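Local coordinates for protein sylvaticin (Pythium sylvaticum, PDB 2POS) that is a secreted alpha-elicitin-like protein, probably able, like other elicitins, to bind sterols or other lipids and to elicit defence responses in plants, at residues W1-E6 and D70-F75; A16-N21 and D61-L66; L66-C71 and L80-L85. One frame throughout, in Å; residues are numbered along the deposited sequence.

Contact 1. Residues W1-E6 and D70-F75; sequences WEETKE and DCILVF. With NI (nickel (II) ion), chain E.
The backbone N of Glu-2 donates to OD1 of Asp-70 at 2.9 Å, reaching it on the syn side but 31° out of the carboxylate plane. The same oxygen lies in plane at the edge of the Trp-1 indole, 3.6 Å from CE3, with ring and carboxylate turned 67° apart. Asn-81 also donates to OD1, so two N-H groups grip it. Further along, Ile-72 N bonds to Lys-5 O at 2.8 Å, and Glu-6 and Ile-72 make a single beta bridge.

Within the N-terminal segment, Glu-2 bends back at chi2 (57°), which lets OE2 accept from both Thr-4 N and Lys-5 N and hold the turn. Van der Waals contacts of aliphatic groups add to this. Ile-72 points toward the turn and rests CD1 3.6 Å from the carbonyl oxygen Glu-2 O, while CG2 of Val-74 lies 3.8 Å from the aliphatic CG of Glu-6.

At the very terminus, Trp-1 chelates the nickel ion through N (2.1 Å) and O (2.0 Å), and three further atoms complete the site.

The N-terminal arm thus runs alongside the loop leading into strand 73-75. The Cys-7 to Cys-71 disulfide fastens it, and salt bridges run from Glu-3 to Lys-84 of helix 82-92 and from Glu-6 to Arg-79 of strand 78-80.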
loop_
_atom_site.group_PDB
_atom_site.type_symbol
_atom_site.label_atom_id
_atom_site.label_comp_id
_atom_site.label_asym_id
_atom_site.label_seq_id
_atom_site.Cartn_x
_atom_site.Cartn_y
_atom_site.Cartn_z
ATOM N N TRP A 1 5.838 -10.916 -10.036
ATOM C CA TRP A 1 5.936 -10.610 -8.579
ATOM C C TRP A 1 5.779 -11.889 -7.802
ATOM O O TRP A 1 5.163 -12.849 -8.284
ATOM C CB TRP A 1 4.844 -9.621 -8.156
ATOM C CG TRP A 1 4.973 -8.317 -8.853
ATOM C CD1 TRP A 1 4.235 -7.880 -9.920
ATOM C CD2 TRP A 1 5.925 -7.289 -8.571
ATOM N NE1 TRP A 1 4.671 -6.638 -10.315
ATOM C CE2 TRP A 1 5.696 -6.244 -9.496
ATOM C CE3 TRP A 1 6.950 -7.144 -7.626
ATOM C CZ2 TRP A 1 6.458 -5.074 -9.504
ATOM C CZ3 TRP A 1 7.707 -5.976 -7.629
ATOM C CH2 TRP A 1 7.452 -4.956 -8.563
ATOM N N GLU A 2 6.322 -11.894 -6.591
ATOM C CA GLU A 2 6.186 -13.032 -5.702
ATOM C C GLU A 2 4.743 -13.207 -5.248
ATOM O O GLU A 2 4.140 -12.286 -4.703
ATOM C CB GLU A 2 7.111 -12.874 -4.491
ATOM C CG GLU A 2 7.118 -14.096 -3.600
ATOM C CD GLU A 2 7.521 -15.345 -4.366
ATOM O OE1 GLU A 2 8.610 -15.321 -4.987
ATOM O OE2 GLU A 2 6.748 -16.342 -4.353
ATOM N N GLU A 3 4.203 -14.401 -5.474
ATOM C CA GLU A 3 2.814 -14.698 -5.126
ATOM C C GLU A 3 2.671 -15.847 -4.120
ATOM O O GLU A 3 1.561 -16.136 -3.671
ATOM C CB GLU A 3 1.996 -14.990 -6.386
ATOM C CG GLU A 3 1.985 -13.872 -7.446
ATOM C CD GLU A 3 1.213 -12.612 -7.027
ATOM O OE1 GLU A 3 0.438 -12.663 -6.045
ATOM O OE2 GLU A 3 1.374 -11.568 -7.700
ATOM N N THR A 4 3.783 -16.487 -3.760
ATOM C CA THR A 4 3.736 -17.646 -2.863
ATOM C C THR A 4 4.524 -17.413 -1.580
ATOM O O THR A 4 4.014 -17.628 -0.475
ATOM C CB THR A 4 4.251 -18.923 -3.562
ATOM O OG1 THR A 4 3.448 -19.184 -4.718
ATOM C CG2 THR A 4 4.184 -20.124 -2.615
ATOM N N LYS A 5 5.770 -16.982 -1.733
ATOM C CA LYS A 5 6.645 -16.747 -0.592
ATOM C C LYS A 5 6.072 -15.651 0.297
ATOM O O LYS A 5 5.776 -14.548 -0.170
ATOM C CB LYS A 5 8.040 -16.387 -1.088
ATOM C CG LYS A 5 9.109 -16.247 -0.025
ATOM C CD LYS A 5 10.503 -16.288 -0.665
ATOM C CE LYS A 5 10.746 -15.102 -1.592
ATOM N NZ LYS A 5 12.098 -15.138 -2.233
ATOM N N GLU A 6 5.919 -15.968 1.578
ATOM C CA GLU A 6 5.352 -15.031 2.548
ATOM C C GLU A 6 6.432 -14.221 3.262
ATOM O O GLU A 6 7.530 -14.725 3.527
ATOM C CB GLU A 6 4.434 -15.765 3.537
ATOM C CG GLU A 6 3.160 -16.259 2.852
ATOM C CD GLU A 6 2.350 -17.270 3.648
ATOM O OE1 GLU A 6 2.582 -17.436 4.861
ATOM O OE2 GLU A 6 1.464 -17.896 3.033
ATOM N N ASP A 70 9.681 -8.154 -1.916
ATOM C CA ASP A 70 8.863 -8.835 -2.891
ATOM C C ASP A 70 8.419 -10.156 -2.264
ATOM O O ASP A 70 9.065 -11.195 -2.424
ATOM C CB ASP A 70 9.696 -9.056 -4.156
ATOM C CG ASP A 70 8.866 -9.523 -5.348
ATOM O OD1 ASP A 70 7.649 -9.747 -5.219
ATOM O OD2 ASP A 70 9.457 -9.662 -6.439
ATOM N N CYS A 71 7.322 -10.091 -1.517
ATOM C CA CYS A 71 6.778 -11.231 -0.787
ATOM C C CYS A 71 5.335 -10.930 -0.431
ATOM O O CYS A 71 4.903 -9.779 -0.514
ATOM C CB CYS A 71 7.575 -11.502 0.498
ATOM S SG CYS A 71 7.772 -10.055 1.600
ATOM N N ILE A 72 4.602 -11.966 -0.030
ATOM C CA ILE A 72 3.208 -11.817 0.360
ATOM C C ILE A 72 3.105 -11.523 1.851
ATOM O O ILE A 72 3.505 -12.334 2.688
ATOM C CB ILE A 72 2.378 -13.078 -0.018
ATOM C CG1 ILE A 72 2.316 -13.246 -1.548
ATOM C CG2 ILE A 72 0.985 -13.024 0.608
ATOM C CD1 ILE A 72 1.454 -12.205 -2.276
ATOM N N LEU A 73 2.593 -10.335 2.156
ATOM C CA LEU A 73 2.263 -9.932 3.517
ATOM C C LEU A 73 0.887 -10.481 3.879
ATOM O O LEU A 73 -0.098 -10.211 3.187
ATOM C CB LEU A 73 2.274 -8.406 3.611
ATOM C CG LEU A 73 2.206 -7.736 4.985
ATOM C CD1 LEU A 73 3.464 -8.045 5.791
ATOM C CD2 LEU A 73 2.040 -6.241 4.812
ATOM N N VAL A 74 0.846 -11.259 4.960
ATOM C CA VAL A 74 -0.367 -11.935 5.412
ATOM C C VAL A 74 -0.887 -11.253 6.672
ATOM O O VAL A 74 -0.206 -11.245 7.696
ATOM C CB VAL A 74 -0.083 -13.431 5.709
ATOM C CG1 VAL A 74 -1.327 -14.130 6.264
ATOM C CG2 VAL A 74 0.401 -14.131 4.458
ATOM N N PHE A 75 -2.096 -10.703 6.583
ATOM C CA PHE A 75 -2.748 -10.038 7.712
ATOM C C PHE A 75 -4.156 -10.606 7.856
ATOM O O PHE A 75 -5.106 -10.114 7.241
ATOM C CB PHE A 75 -2.768 -8.513 7.504
ATOM C CG PHE A 75 -3.318 -7.748 8.674
ATOM C CD1 PHE A 75 -2.540 -7.523 9.798
ATOM C CD2 PHE A 75 -4.616 -7.259 8.651
ATOM C CE1 PHE A 75 -3.049 -6.825 10.887
ATOM C CE2 PHE A 75 -5.137 -6.561 9.732
ATOM C CZ PHE A 75 -4.352 -6.345 10.853
HETATM NI NI NI E . 4.716 -12.674 -10.275
#

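Contact 2. Residues A16-N21 and D61-L66; sequences APLASN and DAIKAL
Leu-18 turns its CG away from its own carbonyl carbon (chi1 -57°) and extends from there, chi2 -179°, carrying both methyls to the end of helix 54-64. Leu-66 has its CG on the same side of its backbone (chi1 -47°), and its two methyls divide the work: CD1 meets Leu-18, whereas CD2 goes to Pro-17.

The branched end of Leu-18 straddles CG1 of Ile-63. Its CD1 and CD2 each come within 3.8 Å of that carbon, and the two side chains cross at about a right angle. CD2 of Leu-18 also lies 4.2 Å from CB of Ala-62, and its CG is 4.1 Å from CD1 of Leu-66, so this one leucine touches three residues of the facing segment. Beside it, the ring of Pro-17 and the side chain of Leu-66 run past each other in opposite directions, with CG of the proline 3.8 Å from CD2 of the leucine.

At the other end, the amide of Asn-21 brings ND2 over the methyl of Ala-62, 3.5 Å from CB. This is van der Waals contact; the amide oxygen is turned to Ala-23 N, making Asn-21 the N-cap of helix 22-31.

No hydrogen bond crosses between the segments. Met-35 touches both Leu-18 and Ile-63, and Val-82 and Val-86 of helix 82-92 also touch Ile-63. This is apolar packing of a helically wound connection against a helix end, with Leu-18 and Ile-63 as its buried part, at the partly buried edge of the mainly helical elicitin fold, which also carries a small beta hairpin.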
loop_
_atom_site.group_PDB
_atom_site.type_symbol
_atom_site.label_atom_id
_atom_site.label_comp_id
_atom_site.label_asym_id
_atom_site.label_seq_id
_atom_site.Cartn_x
_atom_site.Cartn_y
_atom_site.Cartn_z
ATOM N N ALA A 16 6.118 1.320 9.889
ATOM C CA ALA A 16 5.897 2.228 11.033
ATOM C C ALA A 16 5.928 3.727 10.691
ATOM O O ALA A 16 5.072 4.483 11.157
ATOM C CB ALA A 16 6.865 1.908 12.175
ATOM N N PRO A 17 6.892 4.163 9.857
ATOM C CA PRO A 17 6.914 5.599 9.512
ATOM C C PRO A 17 5.608 6.134 8.916
ATOM O O PRO A 17 5.320 7.333 9.029
ATOM C CB PRO A 17 8.040 5.682 8.476
ATOM C CG PRO A 17 8.940 4.571 8.830
ATOM C CD PRO A 17 8.011 3.449 9.215
ATOM N N LEU A 18 4.815 5.269 8.283
ATOM C CA LEU A 18 3.588 5.738 7.644
ATOM C C LEU A 18 2.607 6.355 8.637
ATOM O O LEU A 18 1.869 7.267 8.280
ATOM C CB LEU A 18 2.903 4.621 6.859
ATOM C CG LEU A 18 3.725 3.934 5.767
ATOM C CD1 LEU A 18 2.844 2.895 5.134
ATOM C CD2 LEU A 18 4.223 4.939 4.729
ATOM N N ALA A 19 2.618 5.876 9.881
ATOM C CA ALA A 19 1.637 6.347 10.871
ATOM C C ALA A 19 1.821 7.810 11.253
ATOM O O ALA A 19 0.888 8.449 11.732
ATOM C CB ALA A 19 1.658 5.468 12.121
ATOM N N SER A 20 3.031 8.321 11.052
ATOM C CA SER A 20 3.347 9.718 11.342
ATOM C C SER A 20 3.469 10.530 10.048
ATOM O O SER A 20 3.961 11.657 10.053
ATOM C CB SER A 20 4.629 9.807 12.176
ATOM O OG SER A 20 5.675 9.065 11.582
ATOM N N ASN A 21 2.993 9.956 8.949
ATOM C CA ASN A 21 2.984 10.651 7.672
ATOM C C ASN A 21 1.555 11.084 7.346
ATOM O O ASN A 21 0.681 10.239 7.180
ATOM C CB ASN A 21 3.548 9.754 6.566
ATOM C CG ASN A 21 3.740 10.493 5.251
ATOM O OD1 ASN A 21 2.979 11.402 4.912
ATOM N ND2 ASN A 21 4.765 10.097 4.498
ATOM N N ASP A 61 4.869 6.853 -2.766
ATOM C CA ASP A 61 6.302 7.138 -2.780
ATOM C C ASP A 61 6.932 6.923 -1.399
ATOM O O ASP A 61 8.065 6.437 -1.298
ATOM C CB ASP A 61 6.578 8.554 -3.302
ATOM C CG ASP A 61 6.301 8.696 -4.792
ATOM O OD1 ASP A 61 6.069 7.671 -5.467
ATOM O OD2 ASP A 61 6.311 9.838 -5.293
ATOM N N ALA A 62 6.200 7.272 -0.339
ATOM C CA ALA A 62 6.676 7.056 1.032
ATOM C C ALA A 62 6.811 5.562 1.361
ATOM O O ALA A 62 7.725 5.163 2.091
ATOM C CB ALA A 62 5.765 7.751 2.033
ATOM N N ILE A 63 5.917 4.738 0.813
ATOM C CA ILE A 63 6.029 3.284 0.976
ATOM C C ILE A 63 7.225 2.743 0.191
ATOM O O ILE A 63 7.970 1.894 0.690
ATOM C CB ILE A 63 4.717 2.534 0.592
ATOM C CG1 ILE A 63 3.554 3.043 1.450
ATOM C CG2 ILE A 63 4.882 1.033 0.809
ATOM C CD1 ILE A 63 2.147 2.717 0.922
ATOM N N LYS A 64 7.416 3.234 -1.030
ATOM C CA LYS A 64 8.582 2.838 -1.816
ATOM C C LYS A 64 9.874 3.069 -1.035
ATOM O O LYS A 64 10.774 2.232 -1.057
ATOM C CB LYS A 64 8.642 3.603 -3.133
ATOM C CG LYS A 64 7.691 3.102 -4.178
ATOM C CD LYS A 64 7.857 3.911 -5.447
ATOM C CE LYS A 64 6.928 3.410 -6.521
ATOM N NZ LYS A 64 7.013 4.274 -7.724
ATOM N N ALA A 65 9.944 4.209 -0.343
ATOM C CA ALA A 65 11.125 4.609 0.435
ATOM C C ALA A 65 11.453 3.667 1.604
ATOM O O ALA A 65 12.578 3.673 2.123
ATOM C CB ALA A 65 10.955 6.051 0.938
ATOM N N LEU A 66 10.471 2.862 2.010
ATOM C CA LEU A 66 10.661 1.856 3.059
ATOM C C LEU A 66 11.307 0.582 2.532
ATOM O O LEU A 66 11.612 -0.327 3.300
ATOM C CB LEU A 66 9.323 1.474 3.689
ATOM C CG LEU A 66 8.365 2.584 4.102
ATOM C CD1 LEU A 66 7.045 1.949 4.488
ATOM C CD2 LEU A 66 8.942 3.402 5.243
#

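Contact 3. Residues L66-C71 and L80-L85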
loop_
_atom_site.group_PDB
_atom_site.type_symbol
_atom_site.label_atom_id
_atom_site.label_comp_id
_atom_site.label_asym_id
_atom_site.label_seq_id
_atom_site.Cartn_x
_atom_site.Cartn_y
_atom_site.Cartn_z
ATOM N N LEU A 66 10.471 2.862 2.010
ATOM C CA LEU A 66 10.661 1.856 3.059
ATOM C C LEU A 66 11.307 0.582 2.532
ATOM O O LEU A 66 11.612 -0.327 3.300
ATOM C CB LEU A 66 9.323 1.474 3.689
ATOM C CG LEU A 66 8.365 2.584 4.102
ATOM C CD1 LEU A 66 7.045 1.949 4.488
ATOM C CD2 LEU A 66 8.942 3.402 5.243
ATOM N N ASN A 67 11.490 0.512 1.219
ATOM C CA ASN A 67 12.052 -0.675 0.570
ATOM C C ASN A 67 11.329 -1.973 0.927
ATOM O O ASN A 67 11.948 -2.897 1.461
ATOM C CB ASN A 67 13.553 -0.774 0.848
ATOM C CG ASN A 67 14.310 0.387 0.263
ATOM O OD1 ASN A 67 14.090 0.760 -0.893
ATOM N ND2 ASN A 67 15.185 0.992 1.057
ATOM N N PRO A 68 10.020 -2.051 0.616
ATOM C CA PRO A 68 9.252 -3.259 0.902
ATOM C C PRO A 68 9.778 -4.434 0.087
ATOM O O PRO A 68 10.201 -4.248 -1.058
ATOM C CB PRO A 68 7.838 -2.891 0.441
ATOM C CG PRO A 68 8.029 -1.815 -0.559
ATOM C CD PRO A 68 9.197 -1.030 -0.057
ATOM N N ASN A 69 9.760 -5.622 0.684
ATOM C CA ASN A 69 10.225 -6.830 0.016
ATOM C C ASN A 69 9.192 -7.374 -0.958
ATOM O O ASN A 69 8.007 -7.072 -0.860
ATOM C CB ASN A 69 10.614 -7.895 1.048
ATOM C CG ASN A 69 11.923 -7.574 1.742
ATOM O OD1 ASN A 69 12.729 -6.799 1.238
ATOM N ND2 ASN A 69 12.137 -8.170 2.906
ATOM N N ASP A 70 9.681 -8.154 -1.916
ATOM C CA ASP A 70 8.863 -8.835 -2.891
ATOM C C ASP A 70 8.419 -10.156 -2.264
ATOM O O ASP A 70 9.065 -11.195 -2.424
ATOM C CB ASP A 70 9.696 -9.056 -4.156
ATOM C CG ASP A 70 8.866 -9.523 -5.348
ATOM O OD1 ASP A 70 7.649 -9.747 -5.219
ATOM O OD2 ASP A 70 9.457 -9.662 -6.439
ATOM N N CYS A 71 7.322 -10.091 -1.517
ATOM C CA CYS A 71 6.778 -11.231 -0.787
ATOM C C CYS A 71 5.335 -10.930 -0.431
ATOM O O CYS A 71 4.903 -9.779 -0.514
ATOM C CB CYS A 71 7.575 -11.502 0.498
ATOM S SG CYS A 71 7.772 -10.055 1.600
ATOM N N LEU A 80 -1.349 -9.477 0.448
ATOM C CA LEU A 80 -0.902 -8.604 -0.625
ATOM C C LEU A 80 0.611 -8.536 -0.668
ATOM O O LEU A 80 1.294 -8.742 0.335
ATOM C CB LEU A 80 -1.481 -7.194 -0.482
ATOM C CG LEU A 80 -0.772 -6.247 0.502
ATOM C CD1 LEU A 80 -1.245 -4.815 0.308
ATOM C CD2 LEU A 80 -0.964 -6.707 1.944
ATOM N N ASN A 81 1.114 -8.256 -1.858
ATOM C CA ASN A 81 2.515 -7.970 -2.068
ATOM C C ASN A 81 2.659 -6.449 -2.142
ATOM O O ASN A 81 2.253 -5.822 -3.117
ATOM C CB ASN A 81 2.950 -8.634 -3.371
ATOM C CG ASN A 81 4.419 -8.454 -3.666
ATOM O OD1 ASN A 81 4.987 -7.382 -3.449
ATOM N ND2 ASN A 81 5.045 -9.506 -4.196
ATOM N N VAL A 82 3.216 -5.867 -1.084
ATOM C CA VAL A 82 3.328 -4.408 -0.964
ATOM C C VAL A 82 4.231 -3.805 -2.044
ATOM O O VAL A 82 3.955 -2.715 -2.545
ATOM C CB VAL A 82 3.814 -3.968 0.449
ATOM C CG1 VAL A 82 4.012 -2.453 0.498
ATOM C CG2 VAL A 82 2.823 -4.398 1.509
ATOM N N LYS A 83 5.304 -4.501 -2.406
ATOM C CA LYS A 83 6.194 -4.009 -3.458
ATOM C C LYS A 83 5.466 -3.964 -4.808
ATOM O O LYS A 83 5.599 -2.999 -5.565
ATOM C CB LYS A 83 7.471 -4.843 -3.545
ATOM C CG LYS A 83 8.566 -4.181 -4.364
ATOM C CD LYS A 83 9.834 -5.019 -4.389
ATOM C CE LYS A 83 10.877 -4.361 -5.268
ATOM N NZ LYS A 83 12.090 -5.228 -5.392
ATOM N N LYS A 84 4.687 -5.003 -5.100
ATOM C CA LYS A 84 3.841 -5.011 -6.293
ATOM C C LYS A 84 2.894 -3.815 -6.280
ATOM O O LYS A 84 2.817 -3.062 -7.252
ATOM C CB LYS A 84 3.049 -6.308 -6.359
ATOM C CG LYS A 84 2.073 -6.397 -7.528
ATOM C CD LYS A 84 1.401 -7.753 -7.485
ATOM C CE LYS A 84 0.501 -7.976 -8.671
ATOM N NZ LYS A 84 -0.151 -9.300 -8.520
ATOM N N LEU A 85 2.193 -3.643 -5.161
ATOM C CA LEU A 85 1.223 -2.567 -5.019
ATOM C C LEU A 85 1.838 -1.230 -5.389
ATOM O O LEU A 85 1.303 -0.489 -6.230
ATOM C CB LEU A 85 0.703 -2.526 -3.573
ATOM C CG LEU A 85 -0.025 -1.247 -3.133
ATOM C CD1 LEU A 85 -1.386 -1.207 -3.773
ATOM C CD2 LEU A 85 -0.121 -1.166 -1.604
HETATM O O HOH W 1 11.325 -7.637 -6.786
HETATM O O HOH W 2 4.339 -7.437 0.980
#
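Pro-68 to Cys-71 runs past Leu-80 to Lys-83 with end-to-end directions 131° apart, the CA atoms of Pro-68 and Lys-83 lie 5.4 Å apart, and Asn-81 CA makes a CA-H...O contact with Cys-71 O at 3.4 Å. Asn-81 is the polar centre. With CG anti to the backbone N (chi1 -177°), its amide reaches the loop, and ND2 donates to OD1 of Asp-70 at 2.8 Å, nearly along the C-O axis and in the amide plane. Its OD1 accepts from Lys-84 N at 2.9 Å, with the donor well above the carbonyl plane, and so caps helix 82-92. One amide therefore fixes both the loop and the helix start. Asp-70 is the centre of an inverse gamma turn.

Lys-83 stretches along the loop, its CD 3.4 Å from Pro-68 O, and a water joins its NZ to OD2 of Asp-70. Deeper down, CB of Pro-68 packs on CG1 of Val-82 at 3.9 Å. A second water sits between Cys-71 O and Val-82 N, 2.8 Å from each.

Around this contact, Leu-73 of strand 73-75 packs on Val-82 and Leu-80, Glu-11 of helix 10-13 accepts from Asn-69 N, and Asn-81 N hydrogen-bonds Tyr-41 OH.

From the N terminus, the chain passes through four helices after residues 1-6 before contact 1 closes the longest loop, at 70-75. Contact 2 lies within that loop: it joins the connection between helices 10-13 and 22-31 to the end of helix 54-64. Contact 3 follows it in series from the shared Leu-66 and closes a short loop holding the two-stranded antiparallel sheet. Contacts 1 and 3 share Asp-70 and Cys-71 and meet again where Leu-73 N faces Leu-80 O. Ile-63 brings contact 2 against Val-82 of contact 3. Together they tie the N-terminal arm, the 16-21 connection, the hairpin and helices 54-64 and 82-92 to one another.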